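Long-range contact in putative iron-regulated protein A (PDB 4ECG), which binds calcium ions and, as an imelysin-like member of the M75 family, is a putative iron-regulated metalloendopeptidase: residues F96-L108 / R183-W195. Residues are numbered along the deposited sequence; the frame is centred on the assembly and turned at random.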
loop_
_atom_site.group_PDB
_atom_site.type_symbol
_atom_site.label_atom_id
_atom_site.label_comp_id
_atom_site.label_asym_id
_atom_site.label_seq_id
_atom_site.Cartn_x
_atom_site.Cartn_y
_atom_site.Cartn_z
ATOM N N PHE A 96 -1.468 -8.472 5.640
ATOM C CA PHE A 96 -1.823 -9.464 6.667
ATOM C C PHE A 96 -1.253 -9.057 7.995
ATOM O O PHE A 96 -0.357 -8.242 8.047
ATOM C CB PHE A 96 -1.394 -10.878 6.314
ATOM C CG PHE A 96 0.017 -11.011 5.896
ATOM C CD1 PHE A 96 1.013 -11.161 6.823
ATOM C CD2 PHE A 96 0.360 -11.020 4.540
ATOM C CE1 PHE A 96 2.339 -11.355 6.425
ATOM C CE2 PHE A 96 1.682 -11.172 4.128
ATOM C CZ PHE A 96 2.676 -11.357 5.074
ATOM N N GLY A 97 -1.769 -9.642 9.069
ATOM C CA GLY A 97 -1.251 -9.323 10.383
ATOM C C GLY A 97 -1.885 -8.055 10.905
ATOM O O GLY A 97 -3.080 -7.902 10.840
ATOM N N VAL A 98 -1.101 -7.144 11.448
ATOM C CA VAL A 98 -1.692 -6.083 12.247
ATOM C C VAL A 98 -2.553 -5.149 11.367
ATOM O O VAL A 98 -3.635 -4.740 11.766
ATOM C CB VAL A 98 -0.601 -5.321 13.056
ATOM C CG1 VAL A 98 -1.214 -4.245 13.955
ATOM C CG2 VAL A 98 0.209 -6.260 13.918
ATOM N N ALA A 99 -2.077 -4.828 10.169
ATOM C CA ALA A 99 -2.814 -3.937 9.274
ATOM C C ALA A 99 -4.272 -4.441 9.068
ATOM O O ALA A 99 -5.240 -3.680 9.168
ATOM C CB ALA A 99 -2.079 -3.752 7.947
ATOM N N ASP A 100 -4.401 -5.738 8.817
ATOM C CA ASP A 100 -5.687 -6.411 8.678
ATOM C C ASP A 100 -6.426 -6.499 10.013
ATOM O O ASP A 100 -7.554 -6.079 10.122
ATOM C CB ASP A 100 -5.477 -7.827 8.113
ATOM C CG ASP A 100 -6.780 -8.572 7.878
ATOM O OD1 ASP A 100 -7.523 -8.145 6.987
ATOM O OD2 ASP A 100 -7.039 -9.596 8.541
ATOM N N LEU A 101 -5.768 -7.021 11.034
ATOM C CA LEU A 101 -6.445 -7.403 12.256
ATOM C C LEU A 101 -7.004 -6.223 13.076
ATOM O O LEU A 101 -8.080 -6.341 13.721
ATOM C CB LEU A 101 -5.500 -8.301 13.108
ATOM C CG LEU A 101 -5.335 -9.761 12.585
ATOM C CD1 LEU A 101 -4.323 -10.477 13.465
ATOM C CD2 LEU A 101 -6.675 -10.559 12.483
ATOM N N ALA A 102 -6.282 -5.099 13.061
ATOM C CA ALA A 102 -6.661 -3.927 13.889
ATOM C C ALA A 102 -7.265 -2.900 12.984
ATOM O O ALA A 102 -7.408 -1.772 13.347
ATOM C CB ALA A 102 -5.472 -3.365 14.644
ATOM N N GLN A 103 -7.604 -3.312 11.776
ATOM C CA GLN A 103 -8.372 -2.473 10.871
ATOM C C GLN A 103 -7.604 -1.242 10.403
ATOM O O GLN A 103 -8.217 -0.274 10.022
ATOM C CB GLN A 103 -9.648 -2.014 11.552
ATOM C CG GLN A 103 -10.521 -3.132 12.101
ATOM C CD GLN A 103 -11.396 -3.618 11.006
ATOM O OE1 GLN A 103 -10.898 -4.229 10.039
ATOM N NE2 GLN A 103 -12.692 -3.260 11.080
ATOM N N LEU A 104 -6.273 -1.298 10.384
ATOM C CA LEU A 104 -5.512 -0.089 10.194
ATOM C C LEU A 104 -5.419 0.326 8.715
ATOM O O LEU A 104 -5.300 1.497 8.435
ATOM C CB LEU A 104 -4.161 -0.176 10.880
ATOM C CG LEU A 104 -4.155 -0.434 12.389
ATOM C CD1 LEU A 104 -2.730 -0.769 12.787
ATOM C CD2 LEU A 104 -4.719 0.701 13.226
ATOM N N ASP A 105 -5.527 -0.599 7.778
ATOM C CA ASP A 105 -5.560 -0.250 6.336
ATOM C C ASP A 105 -6.737 0.716 6.051
ATOM O O ASP A 105 -6.540 1.833 5.584
ATOM C CB ASP A 105 -5.630 -1.559 5.508
ATOM C CG ASP A 105 -5.754 -1.339 3.992
ATOM O OD1 ASP A 105 -5.303 -0.309 3.445
ATOM O OD2 ASP A 105 -6.266 -2.259 3.312
ATOM N N PRO A 106 -7.979 0.345 6.407
ATOM C CA PRO A 106 -8.996 1.359 6.151
ATOM C C PRO A 106 -8.936 2.576 7.070
ATOM O O PRO A 106 -9.345 3.662 6.674
ATOM C CB PRO A 106 -10.318 0.576 6.351
ATOM C CG PRO A 106 -9.941 -0.547 7.229
ATOM C CD PRO A 106 -8.608 -0.951 6.669
ATOM N N SER A 107 -8.429 2.426 8.277
ATOM C CA SER A 107 -8.362 3.582 9.153
ATOM C C SER A 107 -7.404 4.627 8.572
ATOM O O SER A 107 -7.668 5.808 8.630
ATOM C CB SER A 107 -7.952 3.178 10.563
ATOM O OG SER A 107 -8.052 4.290 11.452
ATOM N N LEU A 108 -6.312 4.163 7.995
ATOM C CA LEU A 108 -5.232 5.004 7.479
ATOM C C LEU A 108 -5.508 5.520 6.076
ATOM O O LEU A 108 -4.936 6.523 5.701
ATOM C CB LEU A 108 -3.943 4.176 7.401
ATOM C CG LEU A 108 -3.045 4.158 8.637
ATOM C CD1 LEU A 108 -2.088 2.997 8.520
ATOM C CD2 LEU A 108 -2.321 5.521 8.773
ATOM N N ARG A 183 -4.209 11.076 14.112
ATOM C CA ARG A 183 -4.714 9.747 14.013
ATOM C C ARG A 183 -3.877 8.940 12.986
ATOM O O ARG A 183 -3.673 7.744 13.181
ATOM C CB ARG A 183 -6.212 9.774 13.673
ATOM C CG ARG A 183 -6.801 8.381 13.427
ATOM C CD ARG A 183 -6.630 7.531 14.684
ATOM N NE ARG A 183 -7.354 6.264 14.672
ATOM C CZ ARG A 183 -8.603 6.081 15.133
ATOM N NH1 ARG A 183 -9.321 7.052 15.607
ATOM N NH2 ARG A 183 -9.152 4.887 15.098
HETATM N N MSE A 184 -3.373 9.584 11.926
HETATM C CA MSE A 184 -2.481 8.883 11.014
HETATM C C MSE A 184 -1.258 8.357 11.818
HETATM O O MSE A 184 -0.908 7.189 11.669
HETATM C CB MSE A 184 -2.049 9.732 9.806
HETATM C CG MSE A 184 -3.110 9.901 8.740
HETATM SE SE MSE A 184 -2.844 11.378 7.532
HETATM C CE MSE A 184 -1.167 10.749 6.892
ATOM N N LEU A 185 -0.675 9.206 12.675
ATOM C CA LEU A 185 0.502 8.860 13.517
ATOM C C LEU A 185 0.177 7.744 14.480
ATOM O O LEU A 185 0.920 6.800 14.624
ATOM C CB LEU A 185 1.044 10.085 14.314
ATOM C CG LEU A 185 2.274 9.856 15.194
ATOM C CD1 LEU A 185 3.401 9.178 14.405
ATOM C CD2 LEU A 185 2.707 11.149 15.895
ATOM N N SER A 186 -0.956 7.859 15.124
ATOM C CA SER A 186 -1.384 6.890 16.118
ATOM C C SER A 186 -1.534 5.475 15.468
ATOM O O SER A 186 -1.085 4.470 16.044
ATOM C CB SER A 186 -2.718 7.371 16.702
ATOM O OG SER A 186 -3.202 6.431 17.582
ATOM N N ASP A 187 -2.163 5.417 14.286
ATOM C CA ASP A 187 -2.399 4.162 13.572
ATOM C C ASP A 187 -1.045 3.560 13.182
ATOM O O ASP A 187 -0.820 2.377 13.352
ATOM C CB ASP A 187 -3.302 4.354 12.333
ATOM C CG ASP A 187 -4.806 4.623 12.681
ATOM O OD1 ASP A 187 -5.223 4.360 13.844
ATOM O OD2 ASP A 187 -5.589 5.075 11.757
ATOM N N THR A 188 -0.120 4.403 12.739
ATOM C CA THR A 188 1.246 3.991 12.376
ATOM C C THR A 188 2.036 3.453 13.559
ATOM O O THR A 188 2.693 2.442 13.447
ATOM C CB THR A 188 2.019 5.131 11.648
ATOM O OG1 THR A 188 1.220 5.635 10.560
ATOM C CG2 THR A 188 3.346 4.603 11.074
ATOM N N GLN A 189 1.964 4.134 14.693
ATOM C CA GLN A 189 2.498 3.592 15.930
ATOM C C GLN A 189 1.889 2.231 16.206
ATOM O O GLN A 189 2.623 1.318 16.545
ATOM C CB GLN A 189 2.265 4.522 17.139
ATOM C CG GLN A 189 3.179 5.745 17.104
ATOM C CD GLN A 189 2.705 6.904 17.977
ATOM O OE1 GLN A 189 1.591 6.870 18.522
ATOM N NE2 GLN A 189 3.556 7.951 18.103
ATOM N N ASP A 190 0.566 2.088 16.071
ATOM C CA ASP A 190 -0.062 0.819 16.406
ATOM C C ASP A 190 0.442 -0.284 15.457
ATOM O O ASP A 190 0.718 -1.385 15.885
ATOM C CB ASP A 190 -1.598 0.919 16.474
ATOM C CG ASP A 190 -2.091 1.712 17.717
ATOM O OD1 ASP A 190 -1.301 1.880 18.646
ATOM O OD2 ASP A 190 -3.243 2.197 17.752
ATOM N N LEU A 191 0.649 0.056 14.200
ATOM C CA LEU A 191 1.084 -0.886 13.183
ATOM C C LEU A 191 2.473 -1.425 13.508
ATOM O O LEU A 191 2.704 -2.634 13.469
ATOM C CB LEU A 191 1.106 -0.169 11.805
ATOM C CG LEU A 191 1.341 -0.959 10.528
ATOM C CD1 LEU A 191 0.490 -2.240 10.511
ATOM C CD2 LEU A 191 1.047 -0.060 9.306
ATOM N N TYR A 192 3.404 -0.521 13.784
ATOM C CA TYR A 192 4.792 -0.910 14.014
ATOM C C TYR A 192 4.869 -1.630 15.352
ATOM O O TYR A 192 5.414 -2.743 15.394
ATOM C CB TYR A 192 5.767 0.276 13.946
ATOM C CG TYR A 192 7.159 -0.025 14.422
ATOM C CD1 TYR A 192 8.010 -0.828 13.675
ATOM C CD2 TYR A 192 7.628 0.482 15.626
ATOM C CE1 TYR A 192 9.300 -1.121 14.110
ATOM C CE2 TYR A 192 8.935 0.214 16.059
ATOM C CZ TYR A 192 9.765 -0.591 15.295
ATOM O OH TYR A 192 11.043 -0.888 15.715
ATOM N N ASN A 193 4.288 -1.037 16.408
ATOM C CA ASN A 193 4.223 -1.718 17.717
ATOM C C ASN A 193 3.509 -3.038 17.672
ATOM O O ASN A 193 3.915 -3.957 18.319
ATOM C CB ASN A 193 3.604 -0.865 18.816
ATOM C CG ASN A 193 4.440 0.366 19.131
ATOM O OD1 ASN A 193 5.641 0.342 19.024
ATOM N ND2 ASN A 193 3.782 1.458 19.457
ATOM N N GLY A 194 2.443 -3.142 16.911
ATOM C CA GLY A 194 1.726 -4.410 16.820
ATOM C C GLY A 194 2.620 -5.540 16.311
ATOM O O GLY A 194 2.559 -6.635 16.807
ATOM N N TRP A 195 3.446 -5.260 15.313
ATOM C CA TRP A 195 4.413 -6.225 14.827
ATOM C C TRP A 195 5.537 -6.431 15.823
ATOM O O TRP A 195 5.904 -7.574 16.091
ATOM C CB TRP A 195 4.990 -5.787 13.479
ATOM C CG TRP A 195 4.130 -6.163 12.327
ATOM C CD1 TRP A 195 2.945 -5.561 11.908
ATOM C CD2 TRP A 195 4.331 -7.257 11.409
ATOM N NE1 TRP A 195 2.412 -6.228 10.841
ATOM C CE2 TRP A 195 3.200 -7.234 10.483
ATOM C CE3 TRP A 195 5.272 -8.206 11.269
ATOM C CZ2 TRP A 195 3.097 -8.115 9.452
ATOM C CZ3 TRP A 195 5.160 -9.088 10.231
ATOM C CH2 TRP A 195 4.114 -9.029 9.322
HETATM O O HOH W 1 0.380 -5.823 8.827
HETATM O O HOH W 2 -5.756 7.180 9.913
#
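Asp187 OD2 is held by two donors: Ser107 OG at 2.6 Å, entering on the syn side but 31° out of the carboxylate plane, and a water that also donates to Ser107 O. The other oxygen, OD1, receives Arg183 NE at 3.0 Å, a salt bridge one turn back in helix 171-196. Asp187 CG lies in the guanidinium plane, at the edge, and Ser131 O and Arg146 provide further partners for Arg183 NH1 and Ser107 OG respectively. Replacing this aspartate by alanine removes the carboxylate, and would probably leave the Arg183 charge without its mate and the Ser107 hydroxyl without its acceptor across the helix pair.

Apolar groups flank these polar contacts. Leu108 CG lies 3.7 Å from Asp187 CB, while Leu104 CD1 rests against the backbone, 3.7 Å from Asp187 O and close to Leu191 N. Helix 104-108 runs nearly antiparallel to 183-195 (161°). Helix 98-101 meets the same helix farther along: Leu191, its CG anti to the backbone N (chi1 -172°), brings CD1 to 3.9 Å from Ala99 CB. Val98 CG2 packs 3.5 Å from both Gly194 C and Trp195 CD1; Gly194, with no side chain, lets Val98 come in close. At this end a second water, in the plane of the indole at its edge, accepts from Trp195 NE1 at 2.9 Å and from Ala99 N, and donates to Phe96 O.

The buried seam thus combines packing of leucine, valine and aromatic side chains with water-bridged polar ends, and the paired arginine probably favours an ionised Asp187, joining helix 171-196 to the segment leading into calcium ligand Asp109.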